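Local atomic coordinates of C alpha-dehydrogenase (Sphingobium sp. SYK-6, PDB entry 4YAG), a protein that acts as an NAD-dependent short-chain dehydrogenase in the bacterial pathway that cleaves lignin beta-aryl ethers, probably oxidising the C-alpha alcohol of its substrate. Residues I37-D40 and H41-E44; N201-E204 and R205-A208; E170-R173 and D174-E178; V239-V243 and H244-Y248. All coordinates share one frame; numbering follows the deposited sequence.

Interaction 1: residues I37-D40 and H41-E44; sequences IRQD and HLDE. With NAI (1,4-dihydronicotinamide adenine dinucleotide), chain C.
Arg38 and His41 meet in a helix-start contact, one turn apart, where strand 31-36 gives way to helix 39-51 beside the adenosine ribose of NADH. Arg38 holds the N-cap position, its O accepting from Leu42 N at 3.1 Å. Its CB sits over one face of the imidazole, 3.9 Å from the ring centroid, a CH-pi contact. The bent side chain then folds back, so that His41 NE2 lies over a guanidinium face; the two planes are 42° apart. That NE2 is hydrogen-bonded to Glu197, which is also salt-bridged to Arg38 NH1. This bond and the Arg38 packing together fix the ring, and His41 ND1 donates to NAI O3B over 2.8 Å (162°). Asp40, with CG between its backbone N and carbonyl carbon (chi1 57°), presents both oxygens side-on to Arg38: NE meets OD1 at 2.8 Å and NH2 meets OD2 at 2.9 Å, each on a syn lone pair. With a leucine in place of Arg38, Asp40 would probably lose its two-nitrogen grip and Glu197 the Arg38 charge. Elsewhere Gln39 NE2 reaches Asp43 OD1 from above the carboxylate plane at 2.9 Å, while Arg46 also pairs with Asp43. Leu42 packs on Thr60 and Arg62, seating this first turn within the beta-alpha-beta unit of strand 31-36, helix 39-51 and strand 58-62.

Interaction 2: residues N201-E204 and R205-A208; sequences NRPE and RFRA. With NAI (1,4-dihydronicotinamide adenine dinucleotide), chain C.
Two successive type I turns, Pro203 to Phe206 and Glu204 to Arg207, shape this part of the loop between helices 198-201 and 213-219, which follows the cofactor-binding end of strand 181-187 in the Rossmann-type fold. Phe206 N donates to Pro203 O at 3.0 Å and Arg207 N to Glu204 O at 3.1 Å. Two arginines of the loop cross-link it. Arg207, extended from CG to NE, sets NE and NH2 side-on to the single acceptor Arg202 O, at 3.1 and 3.0 Å; that oxygen lies nearly in the guanidinium plane. In the reverse direction, Arg202 NH1 donates to Phe206 O at 2.9 Å from above the carbonyl plane, brought there by a chain that runs straight and then bends at chi3 (-77°). With methionine replacing Arg202, Phe206 O would probably lose this side-chain donor, and Glu216 and Asp107, salt-bridged to the same guanidinium, would be left without their positive partner. Glu204 OE1 adds a long salt bridge to Arg207 NE at 3.8 Å, well out of the guanidinium plane, so charge alone acts. Pro203 CD meets the edge of the Phe206 ring at CD2, 3.9 Å away. Asn201 ND2 approaches NAI C2B at 3.7 Å, while its OD1 accepts from Arg38 NH1. Phe206 packs on Gln106 and Ala113, and Pro203 on Tyr110, so helix 105-133 backs the loop, while Arg205 reaches out to Asp64 and Ser66.

Interaction 3: residues E170-R173 and D174-E178; sequences ETIR and DSMAE
Backbone bonds carry most of the contact between Ile172 and Met176 and between Arg173 and Ala177, near the end of helix 156-177, whose other end holds the NADH-binding Tyr158 and Lys162. Met176 N points almost straight down the Ile172 carbonyl (C=O...N angle 171°) at 3.0 Å, and Ala177 N reaches Arg173 O at 2.9 Å. Just before these bonds the ladder is broken: Asp174 N and Ser175 N have no bond to the preceding turn, and Asp174 N stands 4.9 Å from Glu170 O. A water fills the break, accepting from Asp174 N at 2.9 Å and lying 2.9 Å from Glu170 O. The geometry is that of a helix kinked by an inserted water.

The polar side chains find separate partners. Asp174 places CG between its backbone N and carbonyl carbon (chi1 68°), which carries OD1 back to within 2.6 Å of the water; the same oxygen accepts from Ser153 N of the second subunit. Glu170 OE2 is salt-bridged to Arg262 of that subunit, whereas Ser175 OG pairs with Arg131 of its own chain.

The apolar contact is looser. Ile172 CG1 and Met176 CG are 4.3 Å apart, and both side chains rest on Ile123 of helix 105-133, on Val183 of strand 181-187, and on Phe100 of the second subunit. Such a helix, wedged between its own sheet and a partner chain, is consistent with the dimer interface of short-chain dehydrogenases, where the equivalents of helices 105-133 and 156-177 pair with their counterparts in a four-helix bundle.

Interaction 4: residues V239-V243 and H244-Y248; sequences VDAIV and HNKLY
Two torsions set up the contact of Val243 and Ala241 with His244 and Lys246 at the end of helix 231-244. His244 turns CG anti to its carbonyl carbon (chi1 -66°), laying its ring alongside Val243, whose CG1 sits over one face, 3.9 Å from the centroid and 14° off the ring normal: a CH-pi contact. Asn245 takes a positive phi (53°), leaving the helical path and turning the chain back so that Lys246 N reaches Ala241 O, on a lone pair in the carbonyl plane, at 3.0 Å. This is a six-to-one bond as in a Schellman motif, and the usual apolar touch accompanies it, Ala241 CB to Lys246 CB at 4.1 Å. Near the helix end, His244 N donates to Asp240 O at 2.9 Å. His244 CD2 comes to 3.4 Å from Asp240 O. Beyond CB the extended lysine lies along the helix, with Lys246 CD 3.8 Å from Ala241 CA. Lys246 NZ stays 5.1 Å from Asp240 OD2, too far for a salt bridge. The cap therefore rests on backbone hydrogen bonds and carbon contacts, while the opposite charges of Asp240 and Lys246 are likely to attract only at long range.

Overall arrangement
All four contacts are local, round a helix, a helix end or a loop, and all are partly buried. Interactions 1 and 2 share the NADH pocket and touch through Arg38 NH1 and Asn201 OD1, 2.8 Å apart; both rely on arginines, whose partners are carboxylates and a histidine in the first, and in the second carbonyl oxygens within the loop, with carboxylates outside it. Interaction 2 is half buried, half exposed. Interactions 3 and 4, centres about 14 Å apart, meet away from the cofactor at Glu170 OE2 and Tyr248 OH, 2.6 Å apart. Interaction 1 lies across the chain's centre from both. Interaction 3, more buried, faces the second subunit, whereas interaction 4 is a more exposed helix end held by backbone bonds.

Interaction 1: residues I37-D40 and H41-E44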
loop_
_atom_site.group_PDB
_atom_site.type_symbol
_atom_site.label_atom_id
_atom_site.label_comp_id
_atom_site.label_asym_id
_atom_site.label_seq_id
_atom_site.Cartn_x
_atom_site.Cartn_y
_atom_site.Cartn_z
ATOM N N ILE A 37 -9.215 20.251 0.882
ATOM C CA ILE A 37 -9.882 20.332 -0.401
ATOM C C ILE A 37 -11.249 21.036 -0.294
ATOM O O ILE A 37 -11.823 21.442 -1.300
ATOM C CB ILE A 37 -10.027 18.898 -1.020
ATOM C CG1 ILE A 37 -10.218 18.971 -2.535
ATOM C CG2 ILE A 37 -11.157 18.136 -0.364
ATOM C CD1 ILE A 37 -10.141 17.602 -3.190
ATOM N N ARG A 38 -11.758 21.193 0.927
ATOM C CA ARG A 38 -13.079 21.769 1.157
ATOM C C ARG A 38 -12.984 23.225 1.601
ATOM O O ARG A 38 -12.556 23.504 2.721
ATOM C CB ARG A 38 -13.819 20.954 2.216
ATOM C CG ARG A 38 -14.313 19.590 1.710
ATOM C CD ARG A 38 -15.607 19.675 0.931
ATOM N NE ARG A 38 -16.714 20.185 1.745
ATOM C CZ ARG A 38 -17.451 19.433 2.558
ATOM N NH1 ARG A 38 -17.207 18.126 2.675
ATOM N NH2 ARG A 38 -18.416 19.989 3.276
ATOM N N GLN A 39 -13.383 24.138 0.724
ATOM C CA GLN A 39 -13.332 25.557 1.047
ATOM C C GLN A 39 -14.219 25.877 2.236
ATOM O O GLN A 39 -13.851 26.719 3.065
ATOM C CB GLN A 39 -13.746 26.420 -0.142
ATOM C CG GLN A 39 -13.499 27.921 0.108
ATOM C CD GLN A 39 -12.036 28.240 0.346
ATOM O OE1 GLN A 39 -11.190 28.042 -0.528
ATOM N NE2 GLN A 39 -11.725 28.754 1.538
ATOM N N ASP A 40 -15.365 25.215 2.340
ATOM C CA ASP A 40 -16.270 25.500 3.455
ATOM C C ASP A 40 -15.670 25.073 4.803
ATOM O O ASP A 40 -15.830 25.784 5.809
ATOM C CB ASP A 40 -17.678 24.926 3.234
ATOM C CG ASP A 40 -17.695 23.427 2.991
ATOM O OD1 ASP A 40 -16.657 22.839 2.640
ATOM O OD2 ASP A 40 -18.781 22.829 3.133
ATOM N N HIS A 41 -14.961 23.946 4.817
ATOM C CA HIS A 41 -14.238 23.535 6.013
ATOM C C HIS A 41 -13.167 24.572 6.368
ATOM O O HIS A 41 -13.025 24.944 7.534
ATOM C CB HIS A 41 -13.593 22.144 5.849
ATOM C CG HIS A 41 -14.580 21.030 5.789
ATOM N ND1 HIS A 41 -14.187 19.694 5.715
ATOM C CD2 HIS A 41 -15.927 20.993 5.804
ATOM C CE1 HIS A 41 -15.230 18.927 5.702
ATOM N NE2 HIS A 41 -16.327 19.683 5.737
ATOM N N LEU A 42 -12.403 25.027 5.378
ATOM C CA LEU A 42 -11.354 26.024 5.630
ATOM C C LEU A 42 -11.960 27.301 6.198
ATOM O O LEU A 42 -11.386 27.898 7.119
ATOM C CB LEU A 42 -10.576 26.357 4.357
ATOM C CG LEU A 42 -9.683 25.230 3.831
ATOM C CD1 LEU A 42 -9.170 25.534 2.441
ATOM C CD2 LEU A 42 -8.512 24.975 4.745
ATOM N N ASP A 43 -13.092 27.735 5.654
ATOM C CA ASP A 43 -13.723 28.965 6.133
ATOM C C ASP A 43 -14.183 28.825 7.590
ATOM O O ASP A 43 -14.042 29.757 8.402
ATOM C CB ASP A 43 -14.906 29.351 5.248
ATOM C CG ASP A 43 -14.490 29.781 3.847
ATOM O OD1 ASP A 43 -13.294 30.085 3.623
ATOM O OD2 ASP A 43 -15.384 29.824 2.975
ATOM N N GLU A 44 -14.721 27.659 7.925
ATOM C CA GLU A 44 -15.176 27.388 9.283
ATOM C C GLU A 44 -14.004 27.368 10.250
ATOM O O GLU A 44 -14.135 27.866 11.369
ATOM C CB GLU A 44 -15.901 26.042 9.345
ATOM C CG GLU A 44 -17.246 26.041 8.655
ATOM C CD GLU A 44 -17.755 24.644 8.364
ATOM O OE1 GLU A 44 -17.091 23.660 8.759
ATOM O OE2 GLU A 44 -18.812 24.532 7.717
HETATM P PA NAI C . -12.680 14.533 8.200
HETATM O O1A NAI C . -13.397 14.346 6.892
HETATM O O2A NAI C . -13.453 15.205 9.317
HETATM O O5B NAI C . -11.337 15.320 7.977
HETATM C C5B NAI C . -10.582 15.088 6.824
HETATM C C4B NAI C . -10.387 16.367 6.112
HETATM O O4B NAI C . -9.481 16.030 5.012
HETATM C C3B NAI C . -11.585 16.994 5.550
HETATM O O3B NAI C . -11.711 18.378 5.936
HETATM C C2B NAI C . -11.455 16.819 4.117
HETATM O O2B NAI C . -12.089 17.849 3.344
HETATM C C1B NAI C . -10.016 16.720 3.877
HETATM N N9A NAI C . -9.673 16.038 2.657
HETATM C C8A NAI C . -10.240 14.899 2.123
HETATM N N7A NAI C . -9.676 14.611 0.942
HETATM C C5A NAI C . -8.711 15.549 0.675
HETATM C C6A NAI C . -7.807 15.792 -0.360
HETATM N N6A NAI C . -7.819 14.976 -1.500
HETATM N N1A NAI C . -6.962 16.852 -0.292
HETATM C C2A NAI C . -6.992 17.679 0.780
HETATM N N3A NAI C . -7.842 17.494 1.800
HETATM C C4A NAI C . -8.707 16.455 1.772
HETATM O O3 NAI C . -12.305 13.054 8.634
HETATM P PN NAI C . -11.214 12.500 9.683
HETATM O O1N NAI C . -10.713 13.576 10.638
HETATM O O2N NAI C . -11.898 11.341 10.365
HETATM O O5D NAI C . -10.019 11.995 8.734
HETATM C C5D NAI C . -8.645 12.259 9.033
HETATM C C4D NAI C . -7.846 11.020 8.852
HETATM O O4D NAI C . -8.172 10.097 9.956
HETATM C C3D NAI C . -8.116 10.293 7.609
HETATM O O3D NAI C . -6.862 9.910 7.006
HETATM C C2D NAI C . -8.880 9.111 8.002
HETATM O O2D NAI C . -8.681 8.034 7.078
HETATM C C1D NAI C . -8.358 8.779 9.315
HETATM N N1N NAI C . -9.120 7.994 10.212
HETATM C C2N NAI C . -10.284 8.424 10.803
HETATM C C3N NAI C . -10.948 7.598 11.695
HETATM C C7N NAI C . -12.210 8.041 12.351
HETATM O O7N NAI C . -12.903 7.265 13.044
HETATM N N7N NAI C . -12.567 9.453 12.231
HETATM C C4N NAI C . -10.462 6.342 12.019
HETATM C C5N NAI C . -9.262 5.946 11.460
HETATM C C6N NAI C . -8.599 6.765 10.582
HETATM O O HOH W 1 -19.375 22.563 5.947
#

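Interaction 2: residues N201-E204 and R205-A208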
loop_
_atom_site.group_PDB
_atom_site.type_symbol
_atom_site.label_atom_id
_atom_site.label_comp_id
_atom_site.label_asym_id
_atom_site.label_seq_id
_atom_site.Cartn_x
_atom_site.Cartn_y
_atom_site.Cartn_z
ATOM N N ASN A 201 -15.991 14.908 -0.955
ATOM C CA ASN A 201 -14.572 15.231 -0.949
ATOM C C ASN A 201 -13.824 14.544 -2.081
ATOM O O ASN A 201 -12.681 14.886 -2.353
ATOM C CB ASN A 201 -13.918 14.848 0.386
ATOM C CG ASN A 201 -14.561 15.553 1.561
ATOM O OD1 ASN A 201 -15.220 16.577 1.377
ATOM N ND2 ASN A 201 -14.360 15.024 2.779
ATOM N N ARG A 202 -14.475 13.590 -2.736
ATOM C CA ARG A 202 -13.844 12.866 -3.840
ATOM C C ARG A 202 -13.480 13.848 -4.952
ATOM O O ARG A 202 -14.348 14.580 -5.429
ATOM C CB ARG A 202 -14.818 11.831 -4.399
ATOM C CG ARG A 202 -14.259 10.988 -5.539
ATOM C CD ARG A 202 -15.320 10.073 -6.156
ATOM N NE ARG A 202 -15.616 8.890 -5.349
ATOM C CZ ARG A 202 -15.314 7.623 -5.667
ATOM N NH1 ARG A 202 -14.666 7.311 -6.785
ATOM N NH2 ARG A 202 -15.659 6.650 -4.835
ATOM N N PRO A 203 -12.200 13.886 -5.362
ATOM C CA PRO A 203 -11.885 14.823 -6.445
ATOM C C PRO A 203 -12.662 14.524 -7.721
ATOM O O PRO A 203 -13.014 13.379 -8.003
ATOM C CB PRO A 203 -10.384 14.628 -6.658
ATOM C CG PRO A 203 -9.870 14.135 -5.325
ATOM C CD PRO A 203 -10.989 13.270 -4.787
ATOM N N GLU A 204 -12.938 15.571 -8.487
ATOM C CA GLU A 204 -13.786 15.454 -9.664
ATOM C C GLU A 204 -13.359 14.337 -10.617
ATOM O O GLU A 204 -14.192 13.628 -11.182
ATOM C CB GLU A 204 -13.824 16.794 -10.413
ATOM C CG GLU A 204 -14.753 16.800 -11.629
ATOM C CD GLU A 204 -16.213 16.615 -11.251
ATOM O OE1 GLU A 204 -16.608 17.050 -10.143
ATOM O OE2 GLU A 204 -16.964 16.027 -12.064
ATOM N N ARG A 205 -12.057 14.166 -10.793
ATOM C CA ARG A 205 -11.575 13.249 -11.817
ATOM C C ARG A 205 -11.852 11.789 -11.473
ATOM O O ARG A 205 -11.764 10.923 -12.350
ATOM C CB ARG A 205 -10.084 13.446 -12.064
ATOM C CG ARG A 205 -9.208 13.038 -10.918
ATOM C CD ARG A 205 -7.795 13.502 -11.193
ATOM N NE ARG A 205 -6.803 12.989 -10.256
ATOM C CZ ARG A 205 -6.599 13.469 -9.029
ATOM N NH1 ARG A 205 -7.345 14.468 -8.563
ATOM N NH2 ARG A 205 -5.641 12.964 -8.272
ATOM N N PHE A 206 -12.174 11.506 -10.206
ATOM C CA PHE A 206 -12.474 10.132 -9.797
ATOM C C PHE A 206 -13.977 9.806 -9.746
ATOM O O PHE A 206 -14.354 8.692 -9.364
ATOM C CB PHE A 206 -11.864 9.836 -8.424
ATOM C CG PHE A 206 -10.360 9.902 -8.393
ATOM C CD1 PHE A 206 -9.600 9.026 -9.143
ATOM C CD2 PHE A 206 -9.709 10.839 -7.606
ATOM C CE1 PHE A 206 -8.245 9.075 -9.117
ATOM C CE2 PHE A 206 -8.340 10.893 -7.578
ATOM C CZ PHE A 206 -7.606 10.012 -8.334
ATOM N N ARG A 207 -14.828 10.755 -10.107
ATOM C CA ARG A 207 -16.286 10.579 -9.976
ATOM C C ARG A 207 -16.901 9.737 -11.075
ATOM O O ARG A 207 -17.675 8.800 -10.800
ATOM C CB ARG A 207 -16.990 11.946 -9.917
ATOM C CG ARG A 207 -16.644 12.702 -8.672
ATOM C CD ARG A 207 -17.252 14.098 -8.567
ATOM N NE ARG A 207 -16.864 14.582 -7.248
ATOM C CZ ARG A 207 -17.693 15.040 -6.317
ATOM N NH1 ARG A 207 -18.995 15.171 -6.562
ATOM N NH2 ARG A 207 -17.201 15.396 -5.136
ATOM N N ALA A 208 -16.575 10.062 -12.325
ATOM C CA ALA A 208 -17.163 9.348 -13.460
ATOM C C ALA A 208 -16.695 7.907 -13.455
ATOM O O ALA A 208 -15.504 7.643 -13.408
ATOM C CB ALA A 208 -16.779 10.010 -14.761
HETATM P PA NAI C . -12.680 14.533 8.200
HETATM O O1A NAI C . -13.397 14.346 6.892
HETATM O O2A NAI C . -13.453 15.205 9.317
HETATM O O5B NAI C . -11.337 15.320 7.977
HETATM C C5B NAI C . -10.582 15.088 6.824
HETATM C C4B NAI C . -10.387 16.367 6.112
HETATM O O4B NAI C . -9.481 16.030 5.012
HETATM C C3B NAI C . -11.585 16.994 5.550
HETATM O O3B NAI C . -11.711 18.378 5.936
HETATM C C2B NAI C . -11.455 16.819 4.117
HETATM O O2B NAI C . -12.089 17.849 3.344
HETATM C C1B NAI C . -10.016 16.720 3.877
HETATM N N9A NAI C . -9.673 16.038 2.657
HETATM C C8A NAI C . -10.240 14.899 2.123
HETATM N N7A NAI C . -9.676 14.611 0.942
HETATM C C5A NAI C . -8.711 15.549 0.675
HETATM C C6A NAI C . -7.807 15.792 -0.360
HETATM N N6A NAI C . -7.819 14.976 -1.500
HETATM N N1A NAI C . -6.962 16.852 -0.292
HETATM C C2A NAI C . -6.992 17.679 0.780
HETATM N N3A NAI C . -7.842 17.494 1.800
HETATM C C4A NAI C . -8.707 16.455 1.772
HETATM O O3 NAI C . -12.305 13.054 8.634
HETATM P PN NAI C . -11.214 12.500 9.683
HETATM O O1N NAI C . -10.713 13.576 10.638
HETATM O O2N NAI C . -11.898 11.341 10.365
HETATM O O5D NAI C . -10.019 11.995 8.734
HETATM C C5D NAI C . -8.645 12.259 9.033
HETATM C C4D NAI C . -7.846 11.020 8.852
HETATM O O4D NAI C . -8.172 10.097 9.956
HETATM C C3D NAI C . -8.116 10.293 7.609
HETATM O O3D NAI C . -6.862 9.910 7.006
HETATM C C2D NAI C . -8.880 9.111 8.002
HETATM O O2D NAI C . -8.681 8.034 7.078
HETATM C C1D NAI C . -8.358 8.779 9.315
HETATM N N1N NAI C . -9.120 7.994 10.212
HETATM C C2N NAI C . -10.284 8.424 10.803
HETATM C C3N NAI C . -10.948 7.598 11.695
HETATM C C7N NAI C . -12.210 8.041 12.351
HETATM O O7N NAI C . -12.903 7.265 13.044
HETATM N N7N NAI C . -12.567 9.453 12.231
HETATM C C4N NAI C . -10.462 6.342 12.019
HETATM C C5N NAI C . -9.262 5.946 11.460
HETATM C C6N NAI C . -8.599 6.765 10.582
HETATM O O HOH W 2 -15.127 12.336 -13.298
#

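Interaction 3: residues E170-R173 and D174-E178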
loop_
_atom_site.group_PDB
_atom_site.type_symbol
_atom_site.label_atom_id
_atom_site.label_comp_id
_atom_site.label_asym_id
_atom_site.label_seq_id
_atom_site.Cartn_x
_atom_site.Cartn_y
_atom_site.Cartn_z
ATOM N N GLU A 170 7.280 3.531 8.982
ATOM C CA GLU A 170 8.352 2.773 9.591
ATOM C C GLU A 170 9.637 2.847 8.754
ATOM O O GLU A 170 10.753 3.030 9.268
ATOM C CB GLU A 170 7.947 1.295 9.692
ATOM C CG GLU A 170 6.815 1.012 10.632
ATOM C CD GLU A 170 6.298 -0.429 10.518
ATOM O OE1 GLU A 170 6.628 -1.117 9.524
ATOM O OE2 GLU A 170 5.565 -0.865 11.438
ATOM N N THR A 171 9.487 2.705 7.449
ATOM C CA THR A 171 10.658 2.611 6.598
ATOM C C THR A 171 11.382 3.930 6.439
ATOM O O THR A 171 12.612 3.935 6.319
ATOM C CB THR A 171 10.306 2.029 5.210
ATOM O OG1 THR A 171 9.467 2.947 4.477
ATOM C CG2 THR A 171 9.636 0.681 5.380
ATOM N N ILE A 172 10.662 5.049 6.438
ATOM C CA ILE A 172 11.337 6.333 6.252
ATOM C C ILE A 172 12.071 6.808 7.504
ATOM O O ILE A 172 12.854 7.749 7.421
ATOM C CB ILE A 172 10.386 7.468 5.781
ATOM C CG1 ILE A 172 9.369 7.815 6.864
ATOM C CG2 ILE A 172 9.712 7.093 4.456
ATOM C CD1 ILE A 172 8.457 8.975 6.497
ATOM N N ARG A 173 11.848 6.166 8.651
ATOM C CA ARG A 173 12.355 6.680 9.914
ATOM C C ARG A 173 13.863 6.935 9.874
ATOM O O ARG A 173 14.355 7.991 10.281
ATOM C CB ARG A 173 11.997 5.746 11.080
ATOM C CG ARG A 173 12.301 6.315 12.452
ATOM C CD ARG A 173 11.904 5.343 13.550
ATOM N NE ARG A 173 11.583 6.069 14.764
ATOM C CZ ARG A 173 11.483 5.546 15.978
ATOM N NH1 ARG A 173 11.721 4.249 16.190
ATOM N NH2 ARG A 173 11.168 6.349 16.984
ATOM N N ASP A 174 14.631 5.955 9.414
ATOM C CA ASP A 174 16.075 6.118 9.494
ATOM C C ASP A 174 16.576 7.221 8.558
ATOM O O ASP A 174 17.513 7.943 8.891
ATOM C CB ASP A 174 16.825 4.801 9.245
ATOM C CG ASP A 174 16.703 4.311 7.819
ATOM O OD1 ASP A 174 15.760 3.558 7.543
ATOM O OD2 ASP A 174 17.565 4.654 6.973
ATOM N N SER A 175 15.949 7.354 7.392
ATOM C CA SER A 175 16.350 8.428 6.476
ATOM C C SER A 175 16.056 9.790 7.084
ATOM O O SER A 175 16.893 10.709 7.039
ATOM C CB SER A 175 15.635 8.317 5.130
ATOM O OG SER A 175 16.050 9.376 4.274
ATOM N N MET A 176 14.858 9.948 7.641
ATOM C CA MET A 176 14.484 11.244 8.206
ATOM C C MET A 176 15.358 11.588 9.402
ATOM O O MET A 176 15.719 12.748 9.619
ATOM C CB MET A 176 13.009 11.242 8.595
ATOM C CG MET A 176 12.078 11.067 7.400
ATOM S SD MET A 176 12.284 12.408 6.180
ATOM C CE MET A 176 11.541 11.657 4.737
ATOM N N ALA A 177 15.703 10.575 10.178
ATOM C CA ALA A 177 16.539 10.782 11.362
ATOM C C ALA A 177 17.917 11.348 10.996
ATOM O O ALA A 177 18.546 12.011 11.825
ATOM C CB ALA A 177 16.716 9.482 12.119
ATOM N N GLU A 178 18.404 11.082 9.787
ATOM C CA GLU A 178 19.690 11.663 9.349
ATOM C C GLU A 178 19.697 13.181 9.516
ATOM O O GLU A 178 20.741 13.799 9.701
ATOM C CB GLU A 178 19.954 11.346 7.871
ATOM C CG GLU A 178 20.107 9.888 7.573
ATOM C CD GLU A 178 20.158 9.605 6.079
ATOM O OE1 GLU A 178 20.329 10.560 5.291
ATOM O OE2 GLU A 178 20.031 8.427 5.701
HETATM O O HOH W 3 13.640 3.202 9.070
#

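Interaction 4: residues V239-V243 and H244-Y248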
loop_
_atom_site.group_PDB
_atom_site.type_symbol
_atom_site.label_atom_id
_atom_site.label_comp_id
_atom_site.label_asym_id
_atom_site.label_seq_id
_atom_site.Cartn_x
_atom_site.Cartn_y
_atom_site.Cartn_z
ATOM N N VAL A 239 0.698 15.715 20.176
ATOM C CA VAL A 239 1.658 16.596 20.844
ATOM C C VAL A 239 2.698 15.714 21.547
ATOM O O VAL A 239 3.911 15.922 21.366
ATOM C CB VAL A 239 0.961 17.533 21.849
ATOM C CG1 VAL A 239 1.954 18.198 22.788
ATOM C CG2 VAL A 239 0.134 18.582 21.098
ATOM N N ASP A 240 2.236 14.710 22.302
ATOM C CA ASP A 240 3.172 13.861 23.048
ATOM C C ASP A 240 4.095 13.091 22.083
ATOM O O ASP A 240 5.289 12.930 22.356
ATOM C CB ASP A 240 2.436 12.888 23.963
ATOM C CG ASP A 240 1.702 13.585 25.115
ATOM O OD1 ASP A 240 2.025 14.742 25.452
ATOM O OD2 ASP A 240 0.788 12.955 25.690
ATOM N N ALA A 241 3.558 12.635 20.961
ATOM C CA ALA A 241 4.335 11.854 19.996
ATOM C C ALA A 241 5.421 12.706 19.342
ATOM O O ALA A 241 6.522 12.203 19.039
ATOM C CB ALA A 241 3.419 11.248 18.920
ATOM N N ILE A 242 5.119 13.969 19.063
ATOM C CA ILE A 242 6.108 14.886 18.496
ATOM C C ILE A 242 7.185 15.237 19.520
ATOM O O ILE A 242 8.384 15.193 19.211
ATOM C CB ILE A 242 5.423 16.167 17.971
ATOM C CG1 ILE A 242 4.521 15.808 16.801
ATOM C CG2 ILE A 242 6.445 17.188 17.551
ATOM C CD1 ILE A 242 3.472 16.876 16.532
ATOM N N VAL A 243 6.775 15.583 20.735
ATOM C CA VAL A 243 7.719 15.938 21.780
ATOM C C VAL A 243 8.673 14.785 22.085
ATOM O O VAL A 243 9.867 15.004 22.304
ATOM C CB VAL A 243 6.983 16.384 23.068
ATOM C CG1 VAL A 243 7.945 16.554 24.219
ATOM C CG2 VAL A 243 6.256 17.705 22.814
ATOM N N HIS A 244 8.125 13.578 22.143
ATOM C CA HIS A 244 8.908 12.413 22.578
ATOM C C HIS A 244 9.355 11.499 21.454
ATOM O O HIS A 244 9.960 10.447 21.712
ATOM C CB HIS A 244 8.103 11.631 23.607
ATOM C CG HIS A 244 7.900 12.407 24.864
ATOM N ND1 HIS A 244 8.917 12.665 25.743
ATOM C CD2 HIS A 244 6.798 13.029 25.348
ATOM C CE1 HIS A 244 8.453 13.427 26.727
ATOM N NE2 HIS A 244 7.177 13.652 26.511
ATOM N N ASN A 245 9.099 11.902 20.217
ATOM C CA ASN A 245 9.504 11.148 19.041
ATOM C C ASN A 245 9.050 9.692 19.072
ATOM O O ASN A 245 9.849 8.756 18.959
ATOM C CB ASN A 245 11.015 11.213 18.811
ATOM C CG ASN A 245 11.399 10.756 17.424
ATOM O OD1 ASN A 245 10.584 10.756 16.517
ATOM N ND2 ASN A 245 12.648 10.308 17.266
ATOM N N LYS A 246 7.746 9.509 19.233
ATOM C CA LYS A 246 7.162 8.185 19.307
ATOM C C LYS A 246 6.757 7.682 17.937
ATOM O O LYS A 246 5.968 8.324 17.245
ATOM C CB LYS A 246 5.909 8.229 20.167
ATOM C CG LYS A 246 6.111 8.641 21.583
ATOM C CD LYS A 246 4.712 8.726 22.195
ATOM C CE LYS A 246 4.698 8.935 23.645
ATOM N NZ LYS A 246 3.286 8.814 24.081
ATOM N N LEU A 247 7.211 6.498 17.547
ATOM C CA LEU A 247 6.893 5.991 16.221
ATOM C C LEU A 247 5.413 5.645 16.014
ATOM O O LEU A 247 4.846 5.934 14.958
ATOM C CB LEU A 247 7.756 4.771 15.906
ATOM C CG LEU A 247 7.545 4.074 14.573
ATOM C CD1 LEU A 247 7.756 5.049 13.409
ATOM C CD2 LEU A 247 8.483 2.885 14.485
ATOM N N TYR A 248 4.815 5.024 17.025
ATOM C CA TYR A 248 3.450 4.553 16.924
ATOM C C TYR A 248 2.543 5.206 17.939
ATOM O O TYR A 248 2.874 5.291 19.127
ATOM C CB TYR A 248 3.398 3.049 17.190
ATOM C CG TYR A 248 4.216 2.181 16.275
ATOM C CD1 TYR A 248 4.038 2.194 14.899
ATOM C CD2 TYR A 248 5.129 1.284 16.804
ATOM C CE1 TYR A 248 4.758 1.372 14.082
ATOM C CE2 TYR A 248 5.859 0.466 16.002
ATOM C CZ TYR A 248 5.666 0.487 14.646
ATOM O OH TYR A 248 6.402 -0.368 13.855
#